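Local atomic coordinates of ABC transporter, substrate binding protein (Mannopine) (Agrobacterium fabrum, PDB entry 5L9S), a protein that probably serves as the periplasmic solute-binding component of an ABC transporter, capturing mannopine or related opines for uptake. Residues T191-V196 / L211-A216; A263-C268 / S282-E287. All blocks are in the same frame, centred on the assembly; numbering follows the deposited sequence.

Contact 1: T191-V196 / L211-A216; sequences TGDQSV and LTRAKA
The carbonyl oxygen of Gly192, in the residue on which the guanidinium of Arg213 rests, is gripped by two donors from its own helix. Ser195 OG reaches Gly192 O at 2.7 Å, tilted out of the carbonyl plane, and Val196 N bonds to the same oxygen at 3.1 Å. Both bonds lie in the first turn of helix 192-200, and the peptide group they hold is the one that meets Arg213. Gly192 C sits over the centre of the guanidinium, 3.6 Å from Arg213 CZ, and Asp193 N lies over the same face; with no side chain on Gly192, the flat group can settle directly on the backbone. Bends at chi2 and at chi3 (-89°) fold the arginine chain into this position. At the guanidinium edge, in its plane, Asp193 OD1 forms a salt bridge with Arg213 NH1 at 2.8 Å. The carboxylate stands nearly upright to the guanidinium, the two planes 86° apart, so the pairing runs through one oxygen and one nitrogen. A water accepts from Arg213 NH2 at 3.3 Å and donates a weak bond to Asp193 OD2. Lower on the arginine, Val196 CG2 packs against Arg213 CB at 3.5 Å. The axes of 192-196 and 211-216 come within 9.9 Å, crossing at -41°, and Ser195 and Ala214 both touch Ile209 of strand 206-210. Strands 185-189 and 206-210, both parallel to strand 140-143, are joined through helix 192-200 in a beta-alpha-beta crossover, whose helix the contact packs against helix 211-219. Chemically, Arg213 joins an apolar root to a cation that meets a carboxylate in a helix's first turn, where the helix dipole would probably favour the negative charge and Asp193 would help offset a cation beside its own N-H.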
loop_
_atom_site.group_PDB
_atom_site.type_symbol
_atom_site.label_atom_id
_atom_site.label_comp_id
_atom_site.label_asym_id
_atom_site.label_seq_id
_atom_site.Cartn_x
_atom_site.Cartn_y
_atom_site.Cartn_z
ATOM N N THR A 191 8.487 -12.919 -3.851
ATOM C CA THR A 191 9.284 -11.689 -3.743
ATOM C C THR A 191 9.121 -10.819 -5.003
ATOM O O THR A 191 8.848 -11.342 -6.087
ATOM C CB THR A 191 10.770 -12.144 -3.581
ATOM O OG1 THR A 191 10.894 -12.946 -2.407
ATOM C CG2 THR A 191 11.756 -11.017 -3.484
ATOM N N GLY A 192 9.366 -9.514 -4.851
ATOM C CA GLY A 192 9.400 -8.563 -5.957
ATOM C C GLY A 192 10.503 -8.917 -6.937
ATOM O O GLY A 192 10.301 -8.839 -8.154
ATOM N N ASP A 193 11.655 -9.397 -6.413
ATOM C CA ASP A 193 12.792 -9.832 -7.230
ATOM C C ASP A 193 12.415 -10.951 -8.195
ATOM O O ASP A 193 12.786 -10.867 -9.362
ATOM C CB ASP A 193 14.007 -10.224 -6.367
ATOM C CG ASP A 193 14.625 -9.070 -5.589
ATOM O OD1 ASP A 193 15.029 -8.067 -6.231
ATOM O OD2 ASP A 193 14.768 -9.196 -4.343
ATOM N N GLN A 194 11.628 -11.946 -7.723
ATOM C CA GLN A 194 11.164 -13.095 -8.515
ATOM C C GLN A 194 10.276 -12.673 -9.687
ATOM O O GLN A 194 10.470 -13.173 -10.801
ATOM C CB GLN A 194 10.446 -14.127 -7.634
ATOM C CG GLN A 194 11.352 -14.739 -6.574
ATOM C CD GLN A 194 10.706 -15.887 -5.861
ATOM O OE1 GLN A 194 11.086 -17.042 -6.029
ATOM N NE2 GLN A 194 9.761 -15.593 -5.006
ATOM N N SER A 195 9.328 -11.724 -9.445
ATOM C CA SER A 195 8.414 -11.193 -10.465
ATOM C C SER A 195 9.163 -10.337 -11.498
ATOM O O SER A 195 8.751 -10.243 -12.649
ATOM C CB SER A 195 7.299 -10.395 -9.809
ATOM O OG SER A 195 7.813 -9.318 -9.046
ATOM N N VAL A 196 10.285 -9.746 -11.082
ATOM C CA VAL A 196 11.177 -8.928 -11.901
ATOM C C VAL A 196 12.073 -9.868 -12.732
ATOM O O VAL A 196 12.203 -9.657 -13.942
ATOM C CB VAL A 196 11.938 -7.925 -10.985
ATOM C CG1 VAL A 196 13.281 -7.524 -11.539
ATOM C CG2 VAL A 196 11.103 -6.697 -10.717
ATOM N N LEU A 211 3.488 -1.953 -8.711
ATOM C CA LEU A 211 3.841 -0.822 -9.577
ATOM C C LEU A 211 5.327 -0.433 -9.457
ATOM O O LEU A 211 5.945 -0.125 -10.467
ATOM C CB LEU A 211 2.939 0.392 -9.327
ATOM C CG LEU A 211 3.095 1.614 -10.263
ATOM C CD1 LEU A 211 3.109 1.212 -11.733
ATOM C CD2 LEU A 211 2.022 2.624 -9.997
ATOM N N THR A 212 5.893 -0.508 -8.254
ATOM C CA THR A 212 7.309 -0.228 -7.966
ATOM C C THR A 212 8.244 -1.091 -8.832
ATOM O O THR A 212 9.200 -0.567 -9.422
ATOM C CB THR A 212 7.558 -0.377 -6.449
ATOM O OG1 THR A 212 6.939 0.736 -5.812
ATOM C CG2 THR A 212 9.036 -0.398 -6.068
ATOM N N ARG A 213 7.946 -2.400 -8.911
ATOM C CA ARG A 213 8.732 -3.358 -9.690
ATOM C C ARG A 213 8.475 -3.222 -11.208
ATOM O O ARG A 213 9.398 -3.436 -11.981
ATOM C CB ARG A 213 8.547 -4.815 -9.186
ATOM C CG ARG A 213 8.744 -5.057 -7.678
ATOM C CD ARG A 213 9.913 -4.317 -7.037
ATOM N NE ARG A 213 11.174 -5.065 -7.088
ATOM C CZ ARG A 213 11.755 -5.665 -6.049
ATOM N NH1 ARG A 213 12.911 -6.282 -6.200
ATOM N NH2 ARG A 213 11.218 -5.580 -4.840
ATOM N N ALA A 214 7.249 -2.823 -11.626
ATOM C CA ALA A 214 6.905 -2.581 -13.027
ATOM C C ALA A 214 7.642 -1.346 -13.533
ATOM O O ALA A 214 8.149 -1.357 -14.647
ATOM C CB ALA A 214 5.405 -2.409 -13.174
ATOM N N LYS A 215 7.716 -0.290 -12.703
ATOM C CA LYS A 215 8.430 0.971 -12.948
ATOM C C LYS A 215 9.896 0.714 -13.186
ATOM O O LYS A 215 10.470 1.303 -14.104
ATOM C CB LYS A 215 8.322 1.871 -11.716
ATOM C CG LYS A 215 7.311 2.966 -11.821
ATOM C CD LYS A 215 7.598 4.029 -10.759
ATOM C CE LYS A 215 6.365 4.795 -10.354
ATOM N NZ LYS A 215 5.405 4.012 -9.522
ATOM N N ALA A 216 10.509 -0.143 -12.337
ATOM C CA ALA A 216 11.932 -0.532 -12.390
ATOM C C ALA A 216 12.240 -1.262 -13.681
ATOM O O ALA A 216 13.257 -0.956 -14.290
ATOM C CB ALA A 216 12.301 -1.388 -11.191
HETATM O O HOH W 1 11.961 -7.971 -2.759
#

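Contact 2: A263-C268 / S282-E287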
loop_
_atom_site.group_PDB
_atom_site.type_symbol
_atom_site.label_atom_id
_atom_site.label_comp_id
_atom_site.label_asym_id
_atom_site.label_seq_id
_atom_site.Cartn_x
_atom_site.Cartn_y
_atom_site.Cartn_z
ATOM N N ALA A 263 5.839 18.378 0.984
ATOM C CA ALA A 263 6.510 17.349 1.775
ATOM C C ALA A 263 6.120 15.969 1.219
ATOM O O ALA A 263 7.002 15.179 0.870
ATOM C CB ALA A 263 6.098 17.467 3.241
ATOM N N GLN A 264 4.801 15.722 1.069
ATOM C CA GLN A 264 4.238 14.480 0.524
ATOM C C GLN A 264 4.727 14.187 -0.888
ATOM O O GLN A 264 5.099 13.053 -1.150
ATOM C CB GLN A 264 2.704 14.507 0.534
ATOM C CG GLN A 264 2.068 14.704 1.902
ATOM C CD GLN A 264 0.579 14.690 1.772
ATOM O OE1 GLN A 264 -0.161 15.414 2.460
ATOM N NE2 GLN A 264 0.119 13.962 0.800
ATOM N N ALA A 265 4.720 15.192 -1.796
ATOM C CA ALA A 265 5.140 15.071 -3.194
ATOM C C ALA A 265 6.645 14.769 -3.294
ATOM O O ALA A 265 7.043 13.943 -4.116
ATOM C CB ALA A 265 4.817 16.342 -3.944
ATOM N N LYS A 266 7.477 15.427 -2.456
ATOM C CA LYS A 266 8.919 15.203 -2.453
ATOM C C LYS A 266 9.210 13.752 -2.014
ATOM O O LYS A 266 9.941 13.046 -2.716
ATOM C CB LYS A 266 9.619 16.233 -1.539
ATOM C CG LYS A 266 11.133 16.147 -1.554
ATOM C CD LYS A 266 11.764 17.078 -0.533
ATOM C CE LYS A 266 13.195 16.702 -0.191
ATOM N NZ LYS A 266 14.086 16.678 -1.388
ATOM N N ALA A 267 8.609 13.313 -0.884
ATOM C CA ALA A 267 8.771 11.952 -0.377
ATOM C C ALA A 267 8.236 10.898 -1.377
ATOM O O ALA A 267 8.888 9.874 -1.588
ATOM C CB ALA A 267 8.095 11.802 0.987
ATOM N N CYS A 268 7.109 11.171 -2.035
ATOM C CA CYS A 268 6.550 10.211 -2.992
ATOM C C CYS A 268 7.212 10.245 -4.386
ATOM O O CYS A 268 7.090 9.260 -5.115
ATOM C CB CYS A 268 5.031 10.309 -3.069
ATOM S SG CYS A 268 4.207 9.646 -1.588
ATOM N N SER A 282 -0.733 15.885 -8.074
ATOM C CA SER A 282 -0.596 16.759 -9.236
ATOM C C SER A 282 0.692 17.605 -9.222
ATOM O O SER A 282 1.177 17.999 -10.284
ATOM C CB SER A 282 -1.817 17.660 -9.344
ATOM O OG SER A 282 -1.896 18.510 -8.213
ATOM N N GLN A 283 1.222 17.889 -8.025
ATOM C CA GLN A 283 2.421 18.691 -7.769
ATOM C C GLN A 283 3.722 17.947 -8.073
ATOM O O GLN A 283 4.788 18.579 -8.072
ATOM C CB GLN A 283 2.444 19.075 -6.291
ATOM C CG GLN A 283 2.657 20.531 -6.013
ATOM C CD GLN A 283 2.564 20.768 -4.533
ATOM O OE1 GLN A 283 1.634 21.412 -4.039
ATOM N NE2 GLN A 283 3.522 20.236 -3.795
ATOM N N MET A 284 3.665 16.612 -8.257
ATOM C CA MET A 284 4.862 15.815 -8.527
ATOM C C MET A 284 5.421 16.081 -9.911
ATOM O O MET A 284 4.673 16.508 -10.794
ATOM C CB MET A 284 4.615 14.312 -8.289
ATOM C CG MET A 284 4.541 13.958 -6.807
ATOM S SD MET A 284 4.184 12.249 -6.321
ATOM C CE MET A 284 2.730 11.913 -7.233
ATOM N N SER A 285 6.746 15.853 -10.102
ATOM C CA SER A 285 7.434 16.044 -11.386
ATOM C C SER A 285 6.736 15.260 -12.484
ATOM O O SER A 285 6.146 14.216 -12.202
ATOM C CB SER A 285 8.889 15.607 -11.288
ATOM O OG SER A 285 9.028 14.196 -11.251
ATOM N N SER A 286 6.788 15.756 -13.721
ATOM C CA SER A 286 6.140 15.104 -14.866
ATOM C C SER A 286 6.542 13.628 -15.009
ATOM O O SER A 286 5.678 12.773 -15.204
ATOM C CB SER A 286 6.416 15.872 -16.156
ATOM O OG SER A 286 5.881 17.182 -16.084
ATOM N N GLU A 287 7.847 13.346 -14.860
ATOM C CA GLU A 287 8.454 12.014 -14.955
ATOM C C GLU A 287 7.904 11.062 -13.900
ATOM O O GLU A 287 7.669 9.891 -14.202
ATOM C CB GLU A 287 10.017 12.052 -14.926
ATOM C CG GLU A 287 10.679 13.369 -14.514
ATOM C CD GLU A 287 10.754 14.461 -15.570
ATOM O OE1 GLU A 287 10.718 15.654 -15.185
ATOM O OE2 GLU A 287 10.856 14.132 -16.776
#
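Met284 lays its side chain along one flank of helix 261-271, meeting Ala265 with its middle and Cys268 with its sulfur. The chi1 of -74° sets Met284 CG beside its own backbone N, 3.7 Å from Ala265 CB and equally close to the carbonyl oxygen of Ala265. From there the extended chi2 carries Met284 SD to within 3.9 Å of Cys268 CB, one helical turn further on. The small methyl of Ala265 lets the link between the two short helices approach closely, the CA atoms of Ala265 and Met284 being 5.4 Å apart. Gln283 adds a looser contact at the margin: its chi1 of -129° lies off the usual staggered positions, and from there an extended chain carries NE2 to 4.1 Å from Ala265 CB; the side chain also touches Pro261 and Ala262. Cys268 SG is taken up in the disulfide with Cys273, and it is CB that meets the methionine. No hydrogen bond joins the two segments, and the buried interface is van der Waals in character. The extended backbone of Met284 and Ser285 separates helix 278-283 from helix 286-289, and Ser285 OG caps the latter by accepting from Ala288 N. The arrangement is a short extended link between two short helices, with a serine N-cap, packed by its methionine against a longer helix of the solute-binding protein fold, near the Cys268-Cys273 disulfide, which ties that helix to the segment just after it.

How the contacts relate
The two contacts follow one another along the chain, neither nesting nor crossing. After strand 185-189, contact 1 joins helix 192-200 to helix 211-219, closing a loop that includes strand 206-210. The long strand 224-240 and helix 247-258 then lead to contact 2, which closes the entirely non-strand passage from helix 261-271 to the pair 278-283 and 286-289. Helix 261-271 in turn touches helix 12-30 near the N terminus. The centres lie 21 Å apart and the nearest atoms about 7 Å, so the contacts do not touch, yet Lys215 of helix 211-219 reaches Ser272 and Leu292, linking the two neighbourhoods.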